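Local coordinates for protein cytosol aminopeptidase (Staphylococcus aureus subsp. aureus, PDB 3KZW) that probably removes N-terminal amino acids from peptides as a metal-dependent leucyl aminopeptidase built from six copies of the chain, at residues F86-D90 against Q91-L95; G116-F119 against Q120-S124; F481-A484 against G485-T489. All coordinates share one frame; numbering follows the deposited sequence.

The three contacts are local, each made by one continuous stretch, and they follow one another along the chain without nesting or crossing. Contact 1 closes the hairpin between strands 81-88 and 91-101 in the N-terminal domain. The chain then passes into helix 108-124, whose last turns make up contact 2. These two touch through R94 NH2 and Y121 OH, 3.2 Å apart in a probable hydrogen bond, so the hairpin is tied to the helix. Contact 3 comes much later, in the catalytic domain, where strand 478-482 turns into strand 488-489; its nearest atoms lie about 10 Å from contact 2 and about 26 Å from contact 1.

Contact 1. Residues F86-D90 against Q91-L95; sequences FDVQD and QTYRL
F86 and Y93 grip each other by a reciprocal pair of backbone hydrogen bonds. F86 N reaches Y93 O at 2.8 Å, and Y93 N returns to F86 O at 2.8 Å. On the face opposite the F86 and Y93 side chains, at a non-hydrogen-bonded pair, T92 OG1 donates a hydrogen bond to D87 OD1 (3.0 Å). It meets the carboxylate on its syn side, 23° out of plane, and so ties the two strands by side chains as well. Nearer the tip, V88 N to Q91 O is a weak bond of 3.4 Å. The two segments form a tight β hairpin joining strands 81-88 and 91-101, with Q89 and D90 at the bend with backbone angles close to those of a type II' turn; strand 81-88 is the outermost on its side of the mixed sheet within this chain. Q89 OE1 bonds to N57 ND2, and R94 makes a salt bridge with E125. Packing is concentrated on the face of F86, V88 and Y93. V88 CG1 comes obliquely to the Y93 ring, 3.5 Å from Y93 CD1, and F56 meets that ring edge-to-face. With its CG anti to the backbone N (chi1 -167°), F86 presents one ring face to L95 CD2, a CH-π contact at 4.0 Å from the centroid, while F86 CB rests 3.6 Å from L95 CB. S64 and L68 of helix 62-70 also pack on F86.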
loop_
_atom_site.group_PDB
_atom_site.type_symbol
_atom_site.label_atom_id
_atom_site.label_comp_id
_atom_site.label_asym_id
_atom_site.label_seq_id
_atom_site.Cartn_x
_atom_site.Cartn_y
_atom_site.Cartn_z
ATOM N N PHE A 86 -53.669 -21.262 -21.113
ATOM C CA PHE A 86 -54.660 -21.815 -20.199
ATOM C C PHE A 86 -56.063 -21.672 -20.765
ATOM O O PHE A 86 -56.547 -20.559 -20.978
ATOM C CB PHE A 86 -54.554 -21.129 -18.831
ATOM C CG PHE A 86 -55.311 -21.823 -17.733
ATOM C CD1 PHE A 86 -54.942 -23.098 -17.311
ATOM C CD2 PHE A 86 -56.377 -21.190 -17.101
ATOM C CE1 PHE A 86 -55.639 -23.741 -16.288
ATOM C CE2 PHE A 86 -57.079 -21.821 -16.076
ATOM C CZ PHE A 86 -56.710 -23.100 -15.667
ATOM N N ASP A 87 -56.706 -22.809 -21.014
ATOM C CA ASP A 87 -58.067 -22.825 -21.530
ATOM C C ASP A 87 -59.101 -22.868 -20.411
ATOM O O ASP A 87 -59.124 -23.801 -19.604
ATOM C CB ASP A 87 -58.277 -24.010 -22.478
ATOM C CG ASP A 87 -57.736 -23.753 -23.875
ATOM O OD1 ASP A 87 -57.269 -22.625 -24.157
ATOM O OD2 ASP A 87 -57.786 -24.689 -24.700
ATOM N N VAL A 88 -59.938 -21.838 -20.358
ATOM C CA VAL A 88 -61.137 -21.868 -19.527
ATOM C C VAL A 88 -62.331 -21.478 -20.395
ATOM O O VAL A 88 -62.400 -20.361 -20.919
ATOM C CB VAL A 88 -61.001 -21.025 -18.220
ATOM C CG1 VAL A 88 -60.475 -19.622 -18.501
ATOM C CG2 VAL A 88 -62.324 -20.982 -17.457
ATOM N N GLN A 89 -63.254 -22.427 -20.548
ATOM C CA GLN A 89 -64.352 -22.355 -21.523
ATOM C C GLN A 89 -63.807 -22.341 -22.958
ATOM O O GLN A 89 -62.973 -23.178 -23.311
ATOM C CB GLN A 89 -65.300 -21.180 -21.237
ATOM C CG GLN A 89 -66.036 -21.293 -19.905
ATOM C CD GLN A 89 -66.957 -20.118 -19.634
ATOM O OE1 GLN A 89 -66.598 -19.194 -18.897
ATOM N NE2 GLN A 89 -68.150 -20.145 -20.228
ATOM N N ASP A 90 -64.268 -21.405 -23.782
ATOM C CA ASP A 90 -63.815 -21.331 -25.171
ATOM C C ASP A 90 -62.528 -20.521 -25.347
ATOM O O ASP A 90 -61.741 -20.798 -26.254
ATOM C CB ASP A 90 -64.925 -20.788 -26.082
ATOM C CG ASP A 90 -65.520 -19.476 -25.578
ATOM O OD1 ASP A 90 -64.764 -18.496 -25.385
ATOM O OD2 ASP A 90 -66.755 -19.424 -25.392
ATOM N N GLN A 91 -62.321 -19.532 -24.477
ATOM C CA GLN A 91 -61.203 -18.592 -24.608
ATOM C C GLN A 91 -59.875 -19.150 -24.101
ATOM O O GLN A 91 -59.830 -19.849 -23.083
ATOM C CB GLN A 91 -61.515 -17.272 -23.886
ATOM C CG GLN A 91 -62.488 -16.339 -24.618
ATOM C CD GLN A 91 -61.863 -15.627 -25.813
ATOM O OE1 GLN A 91 -60.767 -15.071 -25.723
ATOM N NE2 GLN A 91 -62.571 -15.633 -26.937
ATOM N N THR A 92 -58.799 -18.834 -24.823
ATOM C CA THR A 92 -57.444 -19.165 -24.386
ATOM C C THR A 92 -56.844 -17.968 -23.651
ATOM O O THR A 92 -56.795 -16.856 -24.186
ATOM C CB THR A 92 -56.531 -19.563 -25.571
ATOM O OG1 THR A 92 -57.173 -20.576 -26.355
ATOM C CG2 THR A 92 -55.188 -20.093 -25.075
ATOM N N TYR A 93 -56.395 -18.207 -22.422
ATOM C CA TYR A 93 -55.834 -17.162 -21.576
ATOM C C TYR A 93 -54.330 -17.330 -21.404
ATOM O O TYR A 93 -53.802 -18.442 -21.478
ATOM C CB TYR A 93 -56.511 -17.170 -20.200
ATOM C CG TYR A 93 -57.881 -16.524 -20.171
ATOM C CD1 TYR A 93 -59.015 -17.224 -20.581
ATOM C CD2 TYR A 93 -58.043 -15.213 -19.726
ATOM C CE1 TYR A 93 -60.275 -16.631 -20.553
ATOM C CE2 TYR A 93 -59.299 -14.611 -19.696
ATOM C CZ TYR A 93 -60.410 -15.328 -20.110
ATOM O OH TYR A 93 -61.657 -14.746 -20.085
ATOM N N ARG A 94 -53.647 -16.211 -21.183
ATOM C CA ARG A 94 -52.257 -16.231 -20.756
ATOM C C ARG A 94 -52.244 -16.333 -19.237
ATOM O O ARG A 94 -52.615 -15.387 -18.543
ATOM C CB ARG A 94 -51.525 -14.968 -21.221
ATOM C CG ARG A 94 -50.030 -14.971 -20.938
ATOM C CD ARG A 94 -49.398 -13.631 -21.261
ATOM N NE ARG A 94 -47.962 -13.640 -21.004
ATOM C CZ ARG A 94 -47.147 -12.610 -21.209
ATOM N NH1 ARG A 94 -47.614 -11.462 -21.682
ATOM N NH2 ARG A 94 -45.856 -12.729 -20.938
ATOM N N LEU A 95 -51.839 -17.492 -18.728
ATOM C CA LEU A 95 -51.771 -17.713 -17.289
ATOM C C LEU A 95 -50.393 -17.365 -16.741
ATOM O O LEU A 95 -49.380 -17.843 -17.248
ATOM C CB LEU A 95 -52.138 -19.160 -16.946
ATOM C CG LEU A 95 -52.112 -19.596 -15.475
ATOM C CD1 LEU A 95 -53.036 -18.741 -14.625
ATOM C CD2 LEU A 95 -52.472 -21.067 -15.344
#

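Contact 2. Residues G116-F119 against Q120-S124; sequences GHLF and QYIKS
The last turns of α-helix 108-124, in the N-terminal domain, hold G116-F119 against Q120-S124 through a regular run of i to i+4 backbone hydrogen bonds. Q120 N bonds to G116 O at 3.1 Å, and the same spacing recurs from Y121 N to H117 O and from K123 N to F119 O. I122 N to L118 O is slightly shorter at 2.9 Å. The side chain of Q120 leaves with CG anti to the carbonyl carbon (chi1 -79°) and runs extended past G116, with Q120 CG 3.3 Å from G116 O. Its amide thereby comes beside the imidazole of H117, with Q120 OE1 at the ring edge, in plane and 3.8 Å from H117 CD2; the two planes stand 44° apart. The polar ends are held from outside the helix: NE2 of Q120 donates to the carbonyls of S493 and A158, while H117 ND1 bonds to G79 O. On the buried side L118 CD1 and I122 CD1 make a looser apolar contact at 4.4 Å. That side lies on I41 of strand 39-45, Y121 packs against strand 81-88, and F119 and K123 reach M25 of strand 25-29.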
loop_
_atom_site.group_PDB
_atom_site.type_symbol
_atom_site.label_atom_id
_atom_site.label_comp_id
_atom_site.label_asym_id
_atom_site.label_seq_id
_atom_site.Cartn_x
_atom_site.Cartn_y
_atom_site.Cartn_z
ATOM N N GLY A 116 -42.930 -9.039 -5.301
ATOM C CA GLY A 116 -41.795 -8.402 -5.959
ATOM C C GLY A 116 -41.507 -8.965 -7.335
ATOM O O GLY A 116 -41.513 -8.230 -8.322
ATOM N N HIS A 117 -41.267 -10.271 -7.401
ATOM C CA HIS A 117 -40.974 -10.934 -8.671
ATOM C C HIS A 117 -42.145 -10.876 -9.653
ATOM O O HIS A 117 -41.939 -10.774 -10.866
ATOM C CB HIS A 117 -40.533 -12.385 -8.455
ATOM C CG HIS A 117 -39.149 -12.524 -7.898
ATOM N ND1 HIS A 117 -38.721 -13.664 -7.255
ATOM C CD2 HIS A 117 -38.103 -11.664 -7.876
ATOM C CE1 HIS A 117 -37.468 -13.504 -6.865
ATOM N NE2 HIS A 117 -37.070 -12.298 -7.229
ATOM N N LEU A 118 -43.366 -10.935 -9.121
ATOM C CA LEU A 118 -44.577 -10.867 -9.936
ATOM C C LEU A 118 -44.709 -9.528 -10.656
ATOM O O LEU A 118 -44.798 -9.495 -11.881
ATOM C CB LEU A 118 -45.825 -11.141 -9.088
ATOM C CG LEU A 118 -47.185 -11.084 -9.800
ATOM C CD1 LEU A 118 -47.320 -12.201 -10.832
ATOM C CD2 LEU A 118 -48.323 -11.132 -8.800
ATOM N N PHE A 119 -44.711 -8.434 -9.894
ATOM C CA PHE A 119 -44.862 -7.092 -10.463
ATOM C C PHE A 119 -43.709 -6.699 -11.394
ATOM O O PHE A 119 -43.905 -5.945 -12.347
ATOM C CB PHE A 119 -45.054 -6.041 -9.363
ATOM C CG PHE A 119 -46.349 -6.179 -8.606
ATOM C CD1 PHE A 119 -47.563 -6.305 -9.282
ATOM C CD2 PHE A 119 -46.358 -6.162 -7.217
ATOM C CE1 PHE A 119 -48.761 -6.429 -8.579
ATOM C CE2 PHE A 119 -47.553 -6.283 -6.507
ATOM C CZ PHE A 119 -48.753 -6.415 -7.189
ATOM N N GLN A 120 -42.516 -7.223 -11.113
ATOM C CA GLN A 120 -41.356 -7.030 -11.986
ATOM C C GLN A 120 -41.554 -7.724 -13.329
ATOM O O GLN A 120 -41.192 -7.178 -14.371
ATOM C CB GLN A 120 -40.078 -7.535 -11.315
ATOM C CG GLN A 120 -39.498 -6.570 -10.292
ATOM C CD GLN A 120 -38.352 -7.162 -9.496
ATOM O OE1 GLN A 120 -38.002 -8.333 -9.659
ATOM N NE2 GLN A 120 -37.761 -6.354 -8.622
ATOM N N TYR A 121 -42.131 -8.924 -13.296
ATOM C CA TYR A 121 -42.451 -9.661 -14.515
ATOM C C TYR A 121 -43.538 -8.948 -15.322
ATOM O O TYR A 121 -43.418 -8.802 -16.539
ATOM C CB TYR A 121 -42.869 -11.102 -14.199
ATOM C CG TYR A 121 -43.126 -11.932 -15.437
ATOM C CD1 TYR A 121 -42.072 -12.496 -16.152
ATOM C CD2 TYR A 121 -44.424 -12.142 -15.903
ATOM C CE1 TYR A 121 -42.300 -13.251 -17.295
ATOM C CE2 TYR A 121 -44.665 -12.896 -17.051
ATOM C CZ TYR A 121 -43.597 -13.449 -17.739
ATOM O OH TYR A 121 -43.828 -14.195 -18.874
ATOM N N ILE A 122 -44.586 -8.503 -14.628
ATOM C CA ILE A 122 -45.696 -7.774 -15.239
ATOM C C ILE A 122 -45.207 -6.542 -16.000
ATOM O O ILE A 122 -45.632 -6.305 -17.132
ATOM C CB ILE A 122 -46.773 -7.368 -14.177
ATOM C CG1 ILE A 122 -47.381 -8.599 -13.487
ATOM C CG2 ILE A 122 -47.874 -6.506 -14.792
ATOM C CD1 ILE A 122 -47.920 -9.675 -14.426
ATOM N N LYS A 123 -44.306 -5.777 -15.382
ATOM C CA LYS A 123 -43.780 -4.548 -15.983
ATOM C C LYS A 123 -42.839 -4.794 -17.158
ATOM O O LYS A 123 -42.941 -4.120 -18.185
ATOM C CB LYS A 123 -43.111 -3.651 -14.932
ATOM C CG LYS A 123 -44.096 -2.847 -14.078
ATOM C CD LYS A 123 -44.824 -1.770 -14.893
ATOM C CE LYS A 123 -46.008 -1.197 -14.130
ATOM N NZ LYS A 123 -46.717 -0.150 -14.909
ATOM N N SER A 124 -41.937 -5.763 -17.010
ATOM C CA SER A 124 -40.973 -6.084 -18.064
ATOM C C SER A 124 -41.640 -6.714 -19.285
ATOM O O SER A 124 -41.102 -6.651 -20.389
ATOM C CB SER A 124 -39.867 -6.999 -17.536
ATOM O OG SER A 124 -40.370 -8.290 -17.253
#

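Contact 3. Residues F481-A484 against G485-T489; sequences FDIA and GPATT. With NA (sodium ion), chain S.
A type I β turn from G485 to T488 forms part of a sodium site in the catalytic domain, where the chain leaves strand 478-482 of its large mixed sheet, and I483 and A484 lead straight into it. A487 N donates back to I483 O at 3.2 Å, bent to 141° at the hydrogen, so the turn is pinned to the segment that precedes it. The sodium ion is bound by the two ends of the turn: G485 O lies 2.8 Å from it and T488 OG1 2.7 Å. T488 places this hydroxyl between its backbone N and carbonyl carbon (chi1 52°), which brings it to the metal, and the ion thus bridges the first and last residues of the turn. Water 2 is a third ligand and also donates a weak bond to T488 O. Water 1 joins the strand end to the turn, donating to D482 O at 2.7 Å and accepting from G485 N at 3.0 Å. The carboxylate of D482 is anchored by L393 N and T394 OG1, and its OD1 also takes a weak bond from A484 N. Within the turn, P486 O accepts a hydrogen bond from T501 OG1, and M504 packs on I483. The apolar side of the contact centres on I483, whose CB lies 4.4 Å from P486 CG and whose CD1 comes within 3.9 Å of A487 CB.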
loop_
_atom_site.group_PDB
_atom_site.type_symbol
_atom_site.label_atom_id
_atom_site.label_comp_id
_atom_site.label_asym_id
_atom_site.label_seq_id
_atom_site.Cartn_x
_atom_site.Cartn_y
_atom_site.Cartn_z
ATOM N N PHE A 481 -28.692 5.489 14.165
ATOM C CA PHE A 481 -28.713 4.434 13.155
ATOM C C PHE A 481 -27.613 4.625 12.111
ATOM O O PHE A 481 -27.687 5.533 11.274
ATOM C CB PHE A 481 -30.074 4.376 12.458
ATOM C CG PHE A 481 -31.203 3.943 13.348
ATOM C CD1 PHE A 481 -31.345 2.609 13.717
ATOM C CD2 PHE A 481 -32.143 4.864 13.795
ATOM C CE1 PHE A 481 -32.397 2.203 14.533
ATOM C CE2 PHE A 481 -33.200 4.467 14.601
ATOM C CZ PHE A 481 -33.328 3.132 14.971
ATOM N N ASP A 482 -26.594 3.769 12.166
ATOM C CA ASP A 482 -25.531 3.772 11.165
ATOM C C ASP A 482 -25.927 2.844 10.022
ATOM O O ASP A 482 -25.852 1.620 10.143
ATOM C CB ASP A 482 -24.193 3.349 11.781
ATOM C CG ASP A 482 -22.987 3.816 10.963
ATOM O OD1 ASP A 482 -23.124 4.084 9.745
ATOM O OD2 ASP A 482 -21.885 3.913 11.545
ATOM N N ILE A 483 -26.361 3.447 8.919
ATOM C CA ILE A 483 -26.857 2.704 7.764
ATOM C C ILE A 483 -25.893 2.783 6.576
ATOM O O ILE A 483 -26.311 2.740 5.420
ATOM C CB ILE A 483 -28.289 3.162 7.350
ATOM C CG1 ILE A 483 -28.327 4.667 7.050
ATOM C CG2 ILE A 483 -29.295 2.798 8.433
ATOM C CD1 ILE A 483 -29.538 5.116 6.245
ATOM N N ALA A 484 -24.599 2.881 6.870
ATOM C CA ALA A 484 -23.570 2.956 5.833
ATOM C C ALA A 484 -23.631 1.769 4.873
ATOM O O ALA A 484 -23.394 1.915 3.670
ATOM C CB ALA A 484 -22.190 3.067 6.463
ATOM N N GLY A 485 -23.959 0.600 5.412
ATOM C CA GLY A 485 -24.051 -0.619 4.627
ATOM C C GLY A 485 -25.363 -0.788 3.880
ATOM O O GLY A 485 -25.374 -0.769 2.647
ATOM N N PRO A 486 -26.476 -0.966 4.617
ATOM C CA PRO A 486 -27.748 -1.364 4.004
ATOM C C PRO A 486 -28.513 -0.261 3.264
ATOM O O PRO A 486 -29.525 -0.555 2.628
ATOM C CB PRO A 486 -28.563 -1.865 5.202
ATOM C CG PRO A 486 -28.050 -1.084 6.345
ATOM C CD PRO A 486 -26.587 -0.864 6.084
ATOM N N ALA A 487 -28.040 0.983 3.343
ATOM C CA ALA A 487 -28.685 2.106 2.652
ATOM C C ALA A 487 -28.602 1.961 1.137
ATOM O O ALA A 487 -29.420 2.517 0.405
ATOM C CB ALA A 487 -28.078 3.428 3.083
ATOM N N THR A 488 -27.603 1.216 0.681
ATOM C CA THR A 488 -27.415 0.939 -0.736
ATOM C C THR A 488 -27.128 -0.540 -0.954
ATOM O O THR A 488 -26.585 -1.214 -0.072
ATOM C CB THR A 488 -26.252 1.759 -1.339
ATOM O OG1 THR A 488 -25.078 1.582 -0.537
ATOM C CG2 THR A 488 -26.599 3.236 -1.406
ATOM N N THR A 489 -27.496 -1.032 -2.133
ATOM C CA THR A 489 -27.221 -2.406 -2.530
ATOM C C THR A 489 -26.578 -2.430 -3.918
ATOM O O THR A 489 -26.902 -1.603 -4.772
ATOM C CB THR A 489 -28.503 -3.289 -2.486
ATOM O OG1 THR A 489 -28.165 -4.649 -2.783
ATOM C CG2 THR A 489 -29.560 -2.802 -3.483
HETATM NA NA NA S . -23.488 -0.232 0.689
HETATM O O HOH W 1 -24.025 0.631 8.381
HETATM O O HOH W 2 -23.730 -1.645 -1.207
#